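Local coordinates for putative uncharacterized protein (Thermotoga maritima, PDB 3CNL) that binds GTP, probably hydrolyses it, and probably serves a late step in assembly of the 50S ribosomal subunit, at residues 18-28 against 94-105; 81-91 against 113-121. One frame throughout, in Å; residues are numbered along the deposited sequence.

Interaction 1: residues 18-28 against 94-105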
loop_
_atom_site.group_PDB
_atom_site.type_symbol
_atom_site.label_atom_id
_atom_site.label_comp_id
_atom_site.label_asym_id
_atom_site.label_seq_id
_atom_site.Cartn_x
_atom_site.Cartn_y
_atom_site.Cartn_z
ATOM N N LEU A 18 10.512 -10.806 -14.309
ATOM C CA LEU A 18 9.089 -10.663 -14.638
ATOM C C LEU A 18 8.902 -9.495 -15.596
ATOM O O LEU A 18 8.044 -9.540 -16.470
ATOM C CB LEU A 18 8.228 -10.477 -13.386
ATOM C CG LEU A 18 8.037 -11.657 -12.430
ATOM C CD1 LEU A 18 7.119 -11.266 -11.294
ATOM C CD2 LEU A 18 7.463 -12.856 -13.141
ATOM N N LEU A 19 9.726 -8.465 -15.421
ATOM C CA LEU A 19 9.669 -7.238 -16.217
ATOM C C LEU A 19 9.956 -7.480 -17.690
ATOM O O LEU A 19 9.431 -6.769 -18.552
ATOM C CB LEU A 19 10.669 -6.211 -15.676
ATOM C CG LEU A 19 10.251 -4.906 -14.991
ATOM C CD1 LEU A 19 8.770 -4.814 -14.646
ATOM C CD2 LEU A 19 11.120 -4.695 -13.754
ATOM N N ARG A 20 10.793 -8.476 -17.981
ATOM C CA ARG A 20 11.177 -8.755 -19.365
ATOM C C ARG A 20 9.988 -9.242 -20.192
ATOM O O ARG A 20 9.986 -9.127 -21.414
ATOM C CB ARG A 20 12.342 -9.756 -19.426
ATOM C CG ARG A 20 13.652 -9.200 -18.880
ATOM C CD ARG A 20 14.850 -9.943 -19.452
ATOM N NE ARG A 20 15.347 -10.996 -18.573
ATOM C CZ ARG A 20 16.337 -10.839 -17.693
ATOM N NH1 ARG A 20 16.935 -9.658 -17.555
ATOM N NH2 ARG A 20 16.729 -11.863 -16.939
ATOM N N LEU A 21 8.982 -9.787 -19.506
ATOM C CA LEU A 21 7.776 -10.303 -20.159
ATOM C C LEU A 21 6.791 -9.212 -20.575
ATOM O O LEU A 21 5.844 -9.473 -21.334
ATOM C CB LEU A 21 7.054 -11.305 -19.239
ATOM C CG LEU A 21 7.724 -12.614 -18.815
ATOM C CD1 LEU A 21 6.733 -13.438 -17.994
ATOM C CD2 LEU A 21 8.212 -13.432 -20.014
ATOM N N VAL A 22 7.003 -7.991 -20.082
ATOM C CA VAL A 22 5.962 -6.960 -20.166
ATOM C C VAL A 22 6.443 -5.672 -20.768
ATOM O O VAL A 22 7.636 -5.432 -20.859
ATOM C CB VAL A 22 5.329 -6.662 -18.776
ATOM C CG1 VAL A 22 4.785 -7.943 -18.157
ATOM C CG2 VAL A 22 6.336 -5.973 -17.834
ATOM N N ASN A 23 5.494 -4.834 -21.163
ATOM C CA ASN A 23 5.790 -3.517 -21.699
ATOM C C ASN A 23 5.093 -2.411 -20.902
ATOM O O ASN A 23 5.312 -1.232 -21.159
ATOM C CB ASN A 23 5.438 -3.440 -23.207
ATOM C CG ASN A 23 3.949 -3.651 -23.500
ATOM O OD1 ASN A 23 3.079 -3.373 -22.670
ATOM N ND2 ASN A 23 3.654 -4.135 -24.707
ATOM N N THR A 24 4.264 -2.823 -19.939
ATOM C CA THR A 24 3.489 -1.928 -19.091
ATOM C C THR A 24 3.530 -2.422 -17.628
ATOM O O THR A 24 3.525 -3.628 -17.373
ATOM C CB THR A 24 2.021 -1.857 -19.606
ATOM O OG1 THR A 24 2.029 -1.481 -20.989
ATOM C CG2 THR A 24 1.146 -0.862 -18.797
ATOM N N VAL A 25 3.555 -1.466 -16.696
ATOM C CA VAL A 25 3.623 -1.695 -15.251
ATOM C C VAL A 25 2.561 -0.843 -14.544
ATOM O O VAL A 25 2.530 0.385 -14.714
ATOM C CB VAL A 25 5.023 -1.261 -14.677
ATOM C CG1 VAL A 25 5.037 -1.298 -13.147
ATOM C CG2 VAL A 25 6.122 -2.161 -15.215
ATOM N N VAL A 26 1.708 -1.515 -13.763
ATOM C CA VAL A 26 0.781 -0.854 -12.840
ATOM C C VAL A 26 1.375 -0.966 -11.431
ATOM O O VAL A 26 1.470 -2.062 -10.841
ATOM C CB VAL A 26 -0.634 -1.471 -12.905
ATOM C CG1 VAL A 26 -1.574 -0.802 -11.879
ATOM C CG2 VAL A 26 -1.216 -1.350 -14.324
ATOM N N GLU A 27 1.833 0.175 -10.933
ATOM C CA GLU A 27 2.405 0.264 -9.600
ATOM C C GLU A 27 1.274 0.528 -8.599
ATOM O O GLU A 27 0.665 1.606 -8.575
ATOM C CB GLU A 27 3.472 1.356 -9.590
ATOM C CG GLU A 27 4.293 1.462 -8.330
ATOM C CD GLU A 27 5.192 2.689 -8.358
ATOM O OE1 GLU A 27 6.196 2.700 -7.642
ATOM O OE2 GLU A 27 4.884 3.666 -9.085
ATOM N N VAL A 28 0.985 -0.485 -7.794
ATOM C CA VAL A 28 -0.090 -0.408 -6.811
ATOM C C VAL A 28 0.457 0.133 -5.472
ATOM O O VAL A 28 1.177 -0.568 -4.734
ATOM C CB VAL A 28 -0.831 -1.753 -6.663
ATOM C CG1 VAL A 28 -1.994 -1.654 -5.620
ATOM C CG2 VAL A 28 -1.357 -2.245 -8.021
ATOM N N LEU A 94 -7.648 2.965 -16.376
ATOM C CA LEU A 94 -6.354 2.424 -16.806
ATOM C C LEU A 94 -6.098 2.694 -18.289
ATOM O O LEU A 94 -4.969 3.025 -18.677
ATOM C CB LEU A 94 -6.253 0.919 -16.516
ATOM C CG LEU A 94 -6.102 0.473 -15.059
ATOM C CD1 LEU A 94 -6.484 -1.016 -14.907
ATOM C CD2 LEU A 94 -4.662 0.768 -14.565
ATOM N N SER A 95 -7.160 2.573 -19.092
ATOM C CA SER A 95 -7.123 2.747 -20.557
ATOM C C SER A 95 -5.844 2.227 -21.210
ATOM O O SER A 95 -5.034 2.996 -21.725
ATOM C CB SER A 95 -7.457 4.189 -20.966
ATOM O OG SER A 95 -8.881 4.355 -21.017
ATOM N N PHE A 96 -5.678 0.907 -21.150
ATOM C CA PHE A 96 -4.514 0.225 -21.694
ATOM C C PHE A 96 -4.479 0.292 -23.212
ATOM O O PHE A 96 -5.511 0.140 -23.867
ATOM C CB PHE A 96 -4.533 -1.248 -21.298
ATOM C CG PHE A 96 -4.262 -1.506 -19.830
ATOM C CD1 PHE A 96 -3.093 -1.038 -19.225
ATOM C CD2 PHE A 96 -5.134 -2.293 -19.089
ATOM C CE1 PHE A 96 -2.827 -1.297 -17.876
ATOM C CE2 PHE A 96 -4.875 -2.567 -17.745
ATOM C CZ PHE A 96 -3.719 -2.067 -17.142
ATOM N N ASP A 97 -3.276 0.473 -23.749
ATOM C CA ASP A 97 -3.013 0.437 -25.182
ATOM C C ASP A 97 -3.283 -0.954 -25.703
ATOM O O ASP A 97 -3.194 -1.914 -24.941
ATOM C CB ASP A 97 -1.551 0.817 -25.436
ATOM C CG ASP A 97 -1.178 0.741 -26.885
ATOM O OD1 ASP A 97 -1.627 1.615 -27.644
ATOM O OD2 ASP A 97 -0.447 -0.196 -27.271
ATOM N N ARG A 98 -3.600 -1.070 -26.997
ATOM C CA ARG A 98 -3.896 -2.368 -27.639
ATOM C C ARG A 98 -2.768 -3.387 -27.499
ATOM O O ARG A 98 -3.013 -4.589 -27.380
ATOM C CB ARG A 98 -4.262 -2.199 -29.138
ATOM C CG ARG A 98 -3.180 -1.532 -29.986
ATOM C CD ARG A 98 -3.407 -1.632 -31.511
ATOM N NE ARG A 98 -2.285 -1.017 -32.229
ATOM C CZ ARG A 98 -2.199 -0.877 -33.554
ATOM N NH1 ARG A 98 -1.125 -0.301 -34.090
ATOM N NH2 ARG A 98 -3.173 -1.300 -34.346
ATOM N N LEU A 99 -1.538 -2.915 -27.504
ATOM C CA LEU A 99 -0.395 -3.820 -27.417
ATOM C C LEU A 99 0.059 -4.118 -25.987
ATOM O O LEU A 99 1.080 -4.775 -25.806
ATOM C CB LEU A 99 0.799 -3.238 -28.201
ATOM C CG LEU A 99 0.597 -3.030 -29.688
ATOM C CD1 LEU A 99 1.971 -2.800 -30.281
ATOM C CD2 LEU A 99 -0.115 -4.268 -30.316
ATOM N N ALA A 100 -0.691 -3.645 -24.980
ATOM C CA ALA A 100 -0.230 -3.717 -23.584
ATOM C C ALA A 100 -0.081 -5.154 -23.109
ATOM O O ALA A 100 -0.920 -6.019 -23.388
ATOM C CB ALA A 100 -1.169 -2.936 -22.635
ATOM N N ARG A 101 1.025 -5.393 -22.418
ATOM C CA ARG A 101 1.243 -6.614 -21.660
ATOM C C ARG A 101 1.664 -6.116 -20.289
ATOM O O ARG A 101 2.674 -5.453 -20.156
ATOM C CB ARG A 101 2.340 -7.453 -22.291
ATOM C CG ARG A 101 2.063 -7.792 -23.731
ATOM C CD ARG A 101 3.357 -8.149 -24.446
ATOM N NE ARG A 101 3.562 -9.589 -24.421
ATOM C CZ ARG A 101 2.866 -10.450 -25.164
ATOM N NH1 ARG A 101 1.901 -10.026 -26.009
ATOM N NH2 ARG A 101 3.130 -11.740 -25.061
ATOM N N VAL A 102 0.856 -6.414 -19.282
ATOM C CA VAL A 102 0.918 -5.675 -18.033
ATOM C C VAL A 102 1.426 -6.529 -16.863
ATOM O O VAL A 102 1.008 -7.672 -16.692
ATOM C CB VAL A 102 -0.484 -5.053 -17.712
ATOM C CG1 VAL A 102 -0.463 -4.235 -16.427
ATOM C CG2 VAL A 102 -0.994 -4.194 -18.895
ATOM N N LEU A 103 2.337 -5.956 -16.078
ATOM C CA LEU A 103 2.682 -6.493 -14.758
ATOM C C LEU A 103 2.097 -5.579 -13.686
ATOM O O LEU A 103 2.287 -4.358 -13.697
ATOM C CB LEU A 103 4.203 -6.614 -14.568
ATOM C CG LEU A 103 4.730 -6.985 -13.162
ATOM C CD1 LEU A 103 4.457 -8.441 -12.778
ATOM C CD2 LEU A 103 6.227 -6.688 -12.992
ATOM N N ILE A 104 1.366 -6.188 -12.765
ATOM C CA ILE A 104 0.936 -5.512 -11.547
ATOM C C ILE A 104 2.058 -5.669 -10.508
ATOM O O ILE A 104 2.461 -6.795 -10.209
ATOM C CB ILE A 104 -0.365 -6.168 -10.997
ATOM C CG1 ILE A 104 -1.490 -6.146 -12.036
ATOM C CG2 ILE A 104 -0.833 -5.505 -9.668
ATOM C CD1 ILE A 104 -1.782 -4.773 -12.646
ATOM N N VAL A 105 2.545 -4.563 -9.939
ATOM C CA VAL A 105 3.630 -4.632 -8.956
ATOM C C VAL A 105 3.414 -3.690 -7.747
ATOM O O VAL A 105 2.704 -2.686 -7.842
ATOM C CB VAL A 105 5.004 -4.323 -9.609
ATOM C CG1 VAL A 105 5.148 -2.832 -9.895
ATOM C CG2 VAL A 105 6.128 -4.765 -8.699
HETATM O O HOH W 1 5.028 -11.504 -23.209
#

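Interaction 2: residues 81-91 against 113-121. With GNP (phosphoaminophosphonic acid-guanylate ester), chain B.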
loop_
_atom_site.group_PDB
_atom_site.type_symbol
_atom_site.label_atom_id
_atom_site.label_comp_id
_atom_site.label_asym_id
_atom_site.label_seq_id
_atom_site.Cartn_x
_atom_site.Cartn_y
_atom_site.Cartn_z
ATOM N N THR A 81 -8.131 4.519 -7.144
ATOM C CA THR A 81 -9.194 3.528 -7.159
ATOM C C THR A 81 -9.346 2.907 -5.789
ATOM O O THR A 81 -8.649 3.285 -4.857
ATOM C CB THR A 81 -8.944 2.422 -8.211
ATOM O OG1 THR A 81 -10.146 1.652 -8.382
ATOM C CG2 THR A 81 -7.803 1.497 -7.780
ATOM N N HIS A 82 -10.297 1.983 -5.667
ATOM C CA HIS A 82 -10.506 1.223 -4.442
ATOM C C HIS A 82 -11.252 -0.063 -4.768
ATOM O O HIS A 82 -11.802 -0.205 -5.856
ATOM C CB HIS A 82 -11.215 2.068 -3.363
ATOM C CG HIS A 82 -12.674 2.323 -3.625
ATOM N ND1 HIS A 82 -13.130 3.420 -4.324
ATOM C CD2 HIS A 82 -13.778 1.639 -3.244
ATOM C CE1 HIS A 82 -14.449 3.388 -4.383
ATOM N NE2 HIS A 82 -14.865 2.315 -3.738
ATOM N N LYS A 83 -11.203 -0.999 -3.827
ATOM C CA LYS A 83 -11.802 -2.343 -3.876
ATOM C C LYS A 83 -13.212 -2.351 -4.472
ATOM O O LYS A 83 -13.577 -3.237 -5.256
ATOM C CB LYS A 83 -11.932 -2.793 -2.421
ATOM C CG LYS A 83 -11.632 -4.206 -2.093
ATOM C CD LYS A 83 -11.852 -4.401 -0.595
ATOM C CE LYS A 83 -11.226 -5.682 -0.085
ATOM N NZ LYS A 83 -11.466 -5.874 1.401
ATOM N N GLY A 84 -14.009 -1.368 -4.059
ATOM C CA GLY A 84 -15.442 -1.346 -4.349
ATOM C C GLY A 84 -15.837 -0.613 -5.613
ATOM O O GLY A 84 -17.027 -0.525 -5.936
ATOM N N GLU A 85 -14.842 -0.075 -6.314
ATOM C CA GLU A 85 -15.057 0.617 -7.582
ATOM C C GLU A 85 -15.221 -0.396 -8.715
ATOM O O GLU A 85 -14.423 -1.314 -8.824
ATOM C CB GLU A 85 -13.885 1.553 -7.856
ATOM C CG GLU A 85 -13.965 2.279 -9.161
ATOM C CD GLU A 85 -12.832 3.236 -9.353
ATOM O OE1 GLU A 85 -12.958 4.385 -8.883
ATOM O OE2 GLU A 85 -11.821 2.839 -9.986
ATOM N N PRO A 86 -16.262 -0.241 -9.561
ATOM C CA PRO A 86 -16.587 -1.251 -10.586
ATOM C C PRO A 86 -15.438 -1.561 -11.554
ATOM O O PRO A 86 -14.672 -0.669 -11.895
ATOM C CB PRO A 86 -17.747 -0.605 -11.357
ATOM C CG PRO A 86 -18.343 0.369 -10.419
ATOM C CD PRO A 86 -17.194 0.903 -9.609
ATOM N N ARG A 87 -15.337 -2.822 -11.975
ATOM C CA ARG A 87 -14.359 -3.273 -12.984
ATOM C C ARG A 87 -14.311 -2.357 -14.216
ATOM O O ARG A 87 -13.243 -1.993 -14.700
ATOM C CB ARG A 87 -14.671 -4.714 -13.404
ATOM C CG ARG A 87 -13.635 -5.342 -14.342
ATOM C CD ARG A 87 -13.995 -6.768 -14.732
ATOM N NE ARG A 87 -12.991 -7.355 -15.628
ATOM C CZ ARG A 87 -12.959 -7.190 -16.951
ATOM N NH1 ARG A 87 -13.871 -6.429 -17.574
ATOM N NH2 ARG A 87 -12.003 -7.772 -17.656
ATOM N N LYS A 88 -15.483 -1.951 -14.684
ATOM C CA LYS A 88 -15.631 -1.096 -15.858
ATOM C C LYS A 88 -14.980 0.276 -15.692
ATOM O O LYS A 88 -14.391 0.820 -16.643
ATOM C CB LYS A 88 -17.125 -0.910 -16.186
ATOM C CG LYS A 88 -18.017 -2.112 -15.843
ATOM C CD LYS A 88 -18.326 -2.184 -14.338
ATOM C CE LYS A 88 -19.006 -3.475 -13.948
ATOM N NZ LYS A 88 -18.013 -4.577 -13.831
ATOM N N VAL A 89 -15.117 0.840 -14.489
ATOM C CA VAL A 89 -14.568 2.164 -14.156
ATOM C C VAL A 89 -13.035 2.093 -14.051
ATOM O O VAL A 89 -12.327 2.994 -14.505
ATOM C CB VAL A 89 -15.128 2.688 -12.802
ATOM C CG1 VAL A 89 -14.473 4.011 -12.415
ATOM C CG2 VAL A 89 -16.652 2.808 -12.839
ATOM N N LEU A 90 -12.546 1.019 -13.436
ATOM C CA LEU A 90 -11.100 0.778 -13.311
ATOM C C LEU A 90 -10.451 0.684 -14.683
ATOM O O LEU A 90 -9.455 1.321 -14.939
ATOM C CB LEU A 90 -10.836 -0.526 -12.559
ATOM C CG LEU A 90 -9.624 -0.656 -11.627
ATOM C CD1 LEU A 90 -9.212 -2.116 -11.530
ATOM C CD2 LEU A 90 -8.436 0.246 -11.968
ATOM N N LEU A 91 -11.026 -0.126 -15.561
ATOM C CA LEU A 91 -10.439 -0.375 -16.873
ATOM C C LEU A 91 -10.433 0.885 -17.713
ATOM O O LEU A 91 -9.494 1.139 -18.469
ATOM C CB LEU A 91 -11.199 -1.488 -17.590
ATOM C CG LEU A 91 -10.981 -2.906 -17.085
ATOM C CD1 LEU A 91 -11.854 -3.806 -17.877
ATOM C CD2 LEU A 91 -9.510 -3.292 -17.249
ATOM N N SER A 113 -3.529 -8.425 -5.338
ATOM C CA SER A 113 -4.312 -9.639 -5.590
ATOM C C SER A 113 -5.781 -9.303 -5.831
ATOM O O SER A 113 -6.422 -9.867 -6.721
ATOM C CB SER A 113 -4.197 -10.599 -4.415
ATOM O OG SER A 113 -2.852 -11.019 -4.278
ATOM N N THR A 114 -6.282 -8.358 -5.044
ATOM C CA THR A 114 -7.625 -7.846 -5.171
ATOM C C THR A 114 -7.852 -7.195 -6.539
ATOM O O THR A 114 -8.869 -7.450 -7.191
ATOM C CB THR A 114 -7.923 -6.880 -3.997
ATOM O OG1 THR A 114 -7.762 -7.601 -2.761
ATOM C CG2 THR A 114 -9.352 -6.301 -4.084
ATOM N N ILE A 115 -6.911 -6.370 -6.981
ATOM C CA ILE A 115 -6.977 -5.757 -8.316
ATOM C C ILE A 115 -6.981 -6.796 -9.457
ATOM O O ILE A 115 -7.799 -6.708 -10.382
ATOM C CB ILE A 115 -5.869 -4.685 -8.487
ATOM C CG1 ILE A 115 -6.200 -3.481 -7.593
ATOM C CG2 ILE A 115 -5.699 -4.247 -9.959
ATOM C CD1 ILE A 115 -5.112 -2.451 -7.496
ATOM N N ILE A 116 -6.087 -7.775 -9.384
ATOM C CA ILE A 116 -6.054 -8.865 -10.369
ATOM C C ILE A 116 -7.371 -9.630 -10.408
ATOM O O ILE A 116 -7.886 -9.930 -11.492
ATOM C CB ILE A 116 -4.858 -9.821 -10.121
ATOM C CG1 ILE A 116 -3.550 -9.079 -10.379
ATOM C CG2 ILE A 116 -4.930 -11.068 -11.019
ATOM C CD1 ILE A 116 -2.351 -9.827 -9.917
ATOM N N ASN A 117 -7.922 -9.931 -9.235
ATOM C CA ASN A 117 -9.190 -10.643 -9.172
ATOM C C ASN A 117 -10.311 -9.890 -9.880
ATOM O O ASN A 117 -11.078 -10.494 -10.631
ATOM C CB ASN A 117 -9.570 -10.957 -7.729
ATOM C CG ASN A 117 -8.656 -11.983 -7.094
ATOM O OD1 ASN A 117 -7.794 -12.582 -7.753
ATOM N ND2 ASN A 117 -8.837 -12.189 -5.791
ATOM N N LYS A 118 -10.394 -8.577 -9.654
ATOM C CA LYS A 118 -11.351 -7.714 -10.346
ATOM C C LYS A 118 -11.127 -7.736 -11.860
ATOM O O LYS A 118 -12.054 -8.006 -12.630
ATOM C CB LYS A 118 -11.250 -6.278 -9.829
ATOM C CG LYS A 118 -12.456 -5.404 -10.167
ATOM C CD LYS A 118 -12.209 -3.938 -9.803
ATOM C CE LYS A 118 -12.158 -3.716 -8.311
ATOM N NZ LYS A 118 -12.254 -2.273 -7.996
ATOM N N LEU A 119 -9.890 -7.465 -12.274
ATOM C CA LEU A 119 -9.489 -7.506 -13.689
ATOM C C LEU A 119 -9.801 -8.846 -14.376
ATOM O O LEU A 119 -10.301 -8.874 -15.506
ATOM C CB LEU A 119 -7.995 -7.198 -13.818
ATOM C CG LEU A 119 -7.464 -5.804 -14.169
ATOM C CD1 LEU A 119 -8.393 -4.674 -13.757
ATOM C CD2 LEU A 119 -6.076 -5.615 -13.587
ATOM N N LYS A 120 -9.511 -9.945 -13.684
ATOM C CA LYS A 120 -9.669 -11.290 -14.232
ATOM C C LYS A 120 -11.140 -11.712 -14.331
ATOM O O LYS A 120 -11.650 -11.967 -15.429
ATOM C CB LYS A 120 -8.874 -12.274 -13.374
ATOM C CG LYS A 120 -8.668 -13.666 -13.939
ATOM C CD LYS A 120 -7.428 -14.328 -13.330
ATOM C CE LYS A 120 -7.449 -14.306 -11.804
ATOM N NZ LYS A 120 -6.097 -14.549 -11.216
ATOM N N GLY A 121 -11.811 -11.772 -13.182
ATOM C CA GLY A 121 -13.174 -12.285 -13.091
ATOM C C GLY A 121 -13.188 -13.804 -13.062
ATOM O O GLY A 121 -12.247 -14.437 -12.555
HETATM P PG GNP B . 0.487 -9.046 -0.680
HETATM O O1G GNP B . 1.395 -8.780 -1.858
HETATM O O2G GNP B . 1.106 -8.608 0.634
HETATM O O3G GNP B . 0.056 -10.507 -0.726
HETATM N N3B GNP B . -0.932 -8.340 -0.667
HETATM P PB GNP B . -1.700 -7.654 -1.862
HETATM O O1B GNP B . -0.930 -6.474 -2.356
HETATM O O2B GNP B . -2.015 -8.703 -2.877
HETATM O O3A GNP B . -3.015 -7.145 -1.237
HETATM P PA GNP B . -4.408 -7.837 -1.116
HETATM O O1A GNP B . -5.193 -7.644 -2.346
HETATM O O2A GNP B . -4.310 -9.213 -0.605
HETATM O "O5'" GNP B . -5.125 -6.963 -0.045
HETATM C "C5'" GNP B . -4.581 -6.746 1.265
HETATM C "C4'" GNP B . -5.716 -6.294 2.178
HETATM O "O4'" GNP B . -6.247 -5.001 1.767
HETATM C "C3'" GNP B . -6.935 -7.199 2.235
HETATM O "O3'" GNP B . -7.447 -7.170 3.559
HETATM C "C2'" GNP B . -7.901 -6.512 1.282
HETATM O "O2'" GNP B . -9.232 -6.850 1.597
HETATM C "C1'" GNP B . -7.641 -5.039 1.574
HETATM N N9 GNP B . -7.902 -4.133 0.459
HETATM C C8 GNP B . -7.477 -4.298 -0.844
HETATM N N7 GNP B . -7.833 -3.305 -1.624
HETATM C C5 GNP B . -8.549 -2.441 -0.768
HETATM C C6 GNP B . -9.185 -1.192 -1.014
HETATM O O6 GNP B . -9.268 -0.566 -2.086
HETATM N N1 GNP B . -9.774 -0.654 0.144
HETATM C C2 GNP B . -9.752 -1.252 1.394
HETATM N N2 GNP B . -10.372 -0.603 2.402
HETATM N N3 GNP B . -9.156 -2.406 1.643
HETATM C C4 GNP B . -8.586 -2.942 0.519
HETATM O O HOH W 2 -9.777 -1.392 -8.099
#

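Interaction 1: residues 18-28 against 94-105
Asn23 OD1 is gripped from opposite faces of its amide: the backbone N of Arg101 donates to Asn23 OD1 at 2.9 Å, and Thr24 OG1, next in sequence, donates from the other side. The same amide spends its ND2 on Leu99 O, also 2.9 Å away and within the amide plane, so three bonds fix the rotation of the group. With CG lodged between the backbone N and the carbonyl carbon (chi1 63°), the amide is brought against the turn that leads into strand 101-105. An alanine here would leave Leu99 O and the N of Arg101 without these mates and is likely to free the turn to shift. Beyond it, strands 24-28 and 101-105 pair in parallel at the centre of the G-domain sheet, from Thr24 N on Arg101 O to Val28 N on Val105 O (2.8 Å). On one face Val26 CG2 touches Val102 CG1 (3.6 Å) and also meets the edge of the Phe96 ring, near its plane, while Ile104 CD1 comes to 3.5 Å from Val26 CB. On the other, Leu103 CB touches both methyls of Val22, while its branches part, CD1 to Leu18 CD1 and CD2 to Leu19 CD1 at 3.6 Å.

Interaction 2: residues 81-91 against 113-121
Thr81 meets Lys118 through a water, which donates to Thr81 OG1 and accepts from Lys118 NZ; the threonine hydroxyl also donates to Glu85 OE2 at 2.6 Å, from above the carboxylate plane. The type I turn from His82 to Glu85 then curls its carbonyls around the lysine ammonium. His82 O takes a bond from Lys118 NZ at 3.0 Å and, on the opposite face of its plane, one from Glu85 N; Lys83 O adds a weak bond. Lys83 otherwise faces the nucleotide analogue: its backbone N donates to GNP O6 (2.6 Å), its aliphatic chain runs along the guanine, and its CG touches Thr114 CG2 at 3.7 Å. Thr114 and Ser113 hold the alpha and beta phosphates from the start of helix 112-120, as in a P-loop, so base and phosphates are gripped from the two segments. Glu85 O receives Lys118 NZ in the carbonyl plane, at a short 2.5 Å. The lysine reaches it by bending at chi3 (-69°) after an extended start. Arg87, extended from CG to NE, grips Leu119 O side-on with NE (3.1 Å) and NH2 (3.0 Å), the oxygen lying close to the guanidinium plane at its edge. Farther along, Leu90 CD1 packs tightly on Leu119 CD1 (3.5 Å), which Leu91 CD2 also touches. The polar part of the contact thus largely sets side-chain cations against main-chain oxygens; Lys118, bonded to His82 O, Glu85 O and a water, and weakly to Lys83 O, probably offsets the carbonyls' partial negative charge and steadies the turn that presents Lys83 N to the guanine.

Overall arrangement
Interaction 1 is the more deeply buried, a pairing of two neighbouring strands inside the G-domain sheet; interaction 2 lies over that sheet, partly buried, and opens onto the nucleotide. They are tied by chain order, since helix 87-94 leads into strand 101-106 and that strand into helix 112-120, and by packing: Val28 touches Ile115, Ile104 touches Ile116, and Leu94 meets Leu119. Helices 87-94 and 112-120 therefore cover the face carrying Val26 and Ile104, while helix 13-19 lies against the face of Leu103. Main-chain bonds and mostly aliphatic side chains, with one side-chain amide at the edge, join 18-28 to 94-105; in interaction 2 long cationic side chains reach backbone carbonyls, Lys118 beside the guanine, Arg87 at the helix's far end.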